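Side-chain contacts in periplasmic His/Glu/Gln/Arg/opine family-binding protein (Silicibacter pomeroyi, PDB 3I6V), which binds lysine between its two lobes and, as a periplasmic solute-binding protein, probably delivers such amino acids to an ABC transporter for uptake: residues S94-T99 against A103-I108; A151-L156 against G171-L176. All blocks are in the same frame, centred on the assembly; numbering follows the deposited sequence. Where two conformers were deposited one is given.

Interaction 1: residues S94-T99 against A103-I108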
# COMPACT_ATOMS: atom_id res chain seq x y z
N SER A 94 11.24 1.74 0.75
CA SER A 94 10.72 3.10 0.66
C SER A 94 11.83 3.98 0.09
O SER A 94 13.03 3.66 0.26
CB SER A 94 10.30 3.58 2.03
OG SER A 94 9.18 2.85 2.50
N SER A 95 11.46 5.07 -0.58
CA SER A 95 12.42 5.91 -1.31
C SER A 95 12.01 7.35 -1.27
O SER A 95 10.84 7.67 -1.03
CB SER A 95 12.51 5.50 -2.78
OG SER A 95 12.75 4.12 -2.93
N TYR A 96 12.99 8.23 -1.52
CA TYR A 96 12.73 9.65 -1.65
C TYR A 96 12.61 10.01 -3.12
O TYR A 96 13.35 9.50 -3.96
CB TYR A 96 13.84 10.50 -1.04
CG TYR A 96 14.02 10.37 0.45
CD1 TYR A 96 14.85 9.38 0.99
CD2 TYR A 96 13.37 11.25 1.32
CE1 TYR A 96 15.02 9.25 2.39
CE2 TYR A 96 13.54 11.14 2.69
CZ TYR A 96 14.36 10.15 3.21
OH TYR A 96 14.50 10.07 4.56
N VAL A 97 11.69 10.91 -3.41
CA VAL A 97 11.54 11.45 -4.77
C VAL A 97 11.50 12.96 -4.72
O VAL A 97 10.87 13.54 -3.84
CB VAL A 97 10.32 10.87 -5.54
CG1 VAL A 97 9.94 11.78 -6.74
CG2 VAL A 97 10.65 9.51 -6.05
N ALA A 98 12.18 13.60 -5.68
CA ALA A 98 12.31 15.04 -5.69
C ALA A 98 12.31 15.61 -7.13
O ALA A 98 12.31 14.85 -8.11
CB ALA A 98 13.61 15.45 -4.94
N THR A 99 12.34 16.93 -7.24
CA THR A 99 12.46 17.60 -8.56
C THR A 99 13.93 17.90 -8.97
O THR A 99 14.18 18.24 -10.13
CB THR A 99 11.64 18.90 -8.61
OG1 THR A 99 12.13 19.81 -7.62
CG2 THR A 99 10.14 18.64 -8.33
N ALA A 103 18.10 17.91 -3.86
CA ALA A 103 17.00 18.25 -2.94
C ALA A 103 17.46 17.99 -1.51
O ALA A 103 18.17 17.03 -1.26
CB ALA A 103 15.75 17.43 -3.25
N ASP A 104 17.06 18.88 -0.61
CA ASP A 104 17.39 18.76 0.80
C ASP A 104 16.45 17.75 1.51
O ASP A 104 15.33 18.10 1.93
CB ASP A 104 17.31 20.14 1.45
CG ASP A 104 17.62 20.11 2.93
OD1 ASP A 104 18.18 19.10 3.42
OD2 ASP A 104 17.28 21.10 3.61
N LEU A 105 16.94 16.53 1.68
CA LEU A 105 16.19 15.46 2.35
C LEU A 105 16.04 15.66 3.85
O LEU A 105 15.38 14.86 4.52
CB LEU A 105 16.83 14.09 2.07
CG LEU A 105 17.05 13.70 0.62
CD1 LEU A 105 17.45 12.23 0.49
CD2 LEU A 105 15.80 14.04 -0.26
N SER A 106 16.65 16.70 4.41
CA SER A 106 16.45 17.05 5.80
C SER A 106 15.55 18.28 5.89
O SER A 106 15.33 18.81 6.95
CB SER A 106 17.79 17.25 6.52
OG SER A 106 18.49 16.02 6.65
N GLY A 107 15.03 18.72 4.75
CA GLY A 107 14.09 19.85 4.74
C GLY A 107 12.66 19.40 5.01
O GLY A 107 12.39 18.66 5.99
N ILE A 108 11.75 19.86 4.15
CA ILE A 108 10.32 19.53 4.29
C ILE A 108 10.03 18.29 3.47
O ILE A 108 10.19 18.29 2.24
CB ILE A 108 9.42 20.71 3.85
CG1 ILE A 108 9.55 21.87 4.86
CG2 ILE A 108 7.98 20.25 3.75
CD1 ILE A 108 9.17 23.23 4.31
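Leu105 lays its two methyl groups against the ring of Tyr96 because the connection after strand 93-98, the central antiparallel strand of its lobe in this type II periplasmic-binding-protein fold, folds back on its way to strand 108-112. The leucine comes over one face of the tyrosine ring: Leu105 CD1 lies 4.0 Å from the Tyr96 ring centroid and 18° off the normal, a CH-pi contact displaced toward the rim beside Tyr96 CG and CD1. Leu105 CD2 covers the same face near the root of the ring, 4.0 Å from Tyr96 CD2 and nearly as close to Tyr96 CB. With Tyr96 CG opposite its carbonyl carbon (chi1 -65°), the ring reaches out alongside the leucine, and the two side chains cross obliquely. Val170 of strand 168-170 touches both, and Phe150 meets the tyrosine ring, so the pair belongs to an apolar patch on this face of the sheet. Leu105 itself rides on a type I turn closed by Gly107 N to Asp104 O; Asp104 also forms an Asx turn, Ser106 N reaching Asp104 OD1 from above the carboxylate plane. Nearer the strand end, Ala98 CB and Ala103 CB press together at 3.4 Å, tighter than usual van der Waals contact.

Interaction 2: residues A151-L156 against G171-L176; sequences ADRDYL and GDDVPL
Arg153, the first residue of helix 153-162, reaches out from the end of strand 148-152 to Asp173 on the weakly bonded strand 172-175. Its CB packs against Ser95 OG, on the strand that runs between the two segments. From there the chain is stretched out, with CG anti to the backbone N and the extension kept through to NE, so the side chain spans the gap at nearly full length. Arg153 CD passes beside the carboxylate, 3.7 Å from Asp173 OD2. Rotation about the CD-NE bond (chi4 85°) turns the guanidinium out of the line of the chain, bringing NH1 back toward the acid. Arg153 NH1 then meets Asp173 OD1 at 3.1 Å in a salt bridge whose hydrogen bond is weak, bent to 123° at the hydrogen; guanidinium and carboxylate planes are 54° apart, so this is no flat two-pronged pairing. The arginine also makes a cation-pi contact with Phe169. Behind it, Asp152 N-caps the helix, its OD2 accepting from Tyr155 N at 3.1 Å on the anti side of the carboxylate while also bonding Tyr18 OH. Asp173 OD1 has a stronger partner in the hydroxyl of Ser95, so the carboxylate is tied chiefly to the central strand; the arginine probably contributes mainly charge compensation, a modest attraction given the surface setting and bent geometry.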
# COMPACT_ATOMS: atom_id res chain seq x y z
N ALA A 151 8.01 7.67 0.24
CA ALA A 151 6.88 6.79 -0.01
C ALA A 151 7.36 5.45 -0.46
O ALA A 151 8.55 5.23 -0.65
CB ALA A 151 5.95 7.41 -1.13
N ASP A 152 6.42 4.55 -0.66
CA ASP A 152 6.72 3.21 -1.11
C ASP A 152 7.34 3.26 -2.50
O ASP A 152 6.82 4.00 -3.39
CB ASP A 152 5.43 2.43 -1.16
CG ASP A 152 5.62 1.04 -1.60
OD1 ASP A 152 6.00 0.19 -0.75
OD2 ASP A 152 5.31 0.78 -2.79
N ARG A 153 8.43 2.51 -2.68
CA ARG A 153 9.18 2.54 -3.92
C ARG A 153 8.31 2.05 -5.09
O ARG A 153 8.39 2.60 -6.19
CB ARG A 153 10.46 1.70 -3.84
CG ARG A 153 11.33 1.84 -5.13
CD ARG A 153 12.70 1.12 -5.06
NE ARG A 153 13.30 1.23 -6.38
CZ ARG A 153 14.03 2.27 -6.79
NH1 ARG A 153 14.31 3.29 -5.97
NH2 ARG A 153 14.50 2.27 -8.02
N ASP A 154 7.51 1.01 -4.87
CA ASP A 154 6.71 0.52 -5.96
C ASP A 154 5.59 1.47 -6.40
O ASP A 154 5.15 1.42 -7.56
CB ASP A 154 6.21 -0.89 -5.71
CG ASP A 154 7.36 -1.90 -5.76
OD1 ASP A 154 8.51 -1.49 -6.01
OD2 ASP A 154 7.10 -3.09 -5.53
N TYR A 155 5.15 2.33 -5.48
CA TYR A 155 4.20 3.37 -5.82
C TYR A 155 4.95 4.43 -6.67
O TYR A 155 4.42 4.93 -7.70
CB TYR A 155 3.62 4.00 -4.54
CG TYR A 155 2.80 5.26 -4.80
CD1 TYR A 155 1.57 5.21 -5.48
CD2 TYR A 155 3.26 6.50 -4.36
CE1 TYR A 155 0.82 6.39 -5.70
CE2 TYR A 155 2.54 7.65 -4.57
CZ TYR A 155 1.34 7.61 -5.26
OH TYR A 155 0.70 8.80 -5.47
N LEU A 156 6.15 4.78 -6.24
CA LEU A 156 6.95 5.84 -6.90
C LEU A 156 7.55 5.47 -8.27
O LEU A 156 7.66 6.35 -9.12
CB LEU A 156 8.04 6.40 -5.98
CG LEU A 156 7.56 7.12 -4.72
CD1 LEU A 156 8.73 7.26 -3.71
CD2 LEU A 156 6.89 8.48 -4.99
N GLY A 171 18.78 10.01 -2.96
CA GLY A 171 19.17 9.34 -1.71
C GLY A 171 19.14 7.83 -1.85
O GLY A 171 19.20 7.28 -2.96
N ASP A 172 19.04 7.14 -0.73
CA ASP A 172 19.09 5.68 -0.77
C ASP A 172 17.73 5.15 -0.40
O ASP A 172 17.01 5.80 0.33
CB ASP A 172 20.12 5.18 0.24
CG ASP A 172 21.51 5.78 0.00
OD1 ASP A 172 21.89 6.73 0.73
OD2 ASP A 172 22.19 5.32 -0.94
N ASP A 173 17.39 3.97 -0.90
CA ASP A 173 16.26 3.19 -0.44
C ASP A 173 16.33 2.90 1.09
O ASP A 173 17.42 2.80 1.65
CB ASP A 173 16.21 1.87 -1.20
CG ASP A 173 15.86 2.04 -2.69
OD1 ASP A 173 15.43 3.14 -3.13
OD2 ASP A 173 16.02 1.03 -3.42
N VAL A 174 15.17 2.77 1.73
CA VAL A 174 15.07 2.45 3.16
C VAL A 174 14.10 1.27 3.32
O VAL A 174 12.95 1.33 2.86
CB VAL A 174 14.56 3.65 3.99
CG1 VAL A 174 14.53 3.34 5.50
CG2 VAL A 174 15.38 4.92 3.72
N PRO A 175 14.54 0.17 3.97
CA PRO A 175 13.58 -0.93 4.17
C PRO A 175 12.64 -0.61 5.33
O PRO A 175 13.10 -0.24 6.40
CB PRO A 175 14.49 -2.14 4.50
CG PRO A 175 15.92 -1.67 4.23
CD PRO A 175 15.88 -0.17 4.48
N LEU A 176 11.32 -0.71 5.12
CA LEU A 176 10.38 -0.42 6.21
C LEU A 176 9.25 -1.39 6.17
O LEU A 176 8.69 -1.63 5.09
CB LEU A 176 9.81 1.02 6.09
CG LEU A 176 10.64 2.22 6.49
CD1 LEU A 176 9.86 3.54 6.21
CD2 LEU A 176 11.05 2.14 8.00

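Strand 93-98 joins the two contacts, whose centres lie 11 Å apart. Interaction 1 uses its Tyr96 and Ala98, whereas Ser94 and Ser95 run between the two segments of interaction 2. The joints are Ser94 O, 2.7 Å from Val174 N in a probable backbone hydrogen bond, and Ser95 OG, 2.9 Å from Asp173 OD1. On the 151-156 side, Leu156 CD1 packs 3.4 Å from Ser95 O. Both contacts lead to the ligand: the Arg153 side chain is about 10 Å from the bound lysine, Leu176 touches Ile116 of the pocket, and Ser94 OG hydrogen-bonds Gln117 NE2, also of the pocket. The touching residues of interaction 1 sit farther out in the lobe.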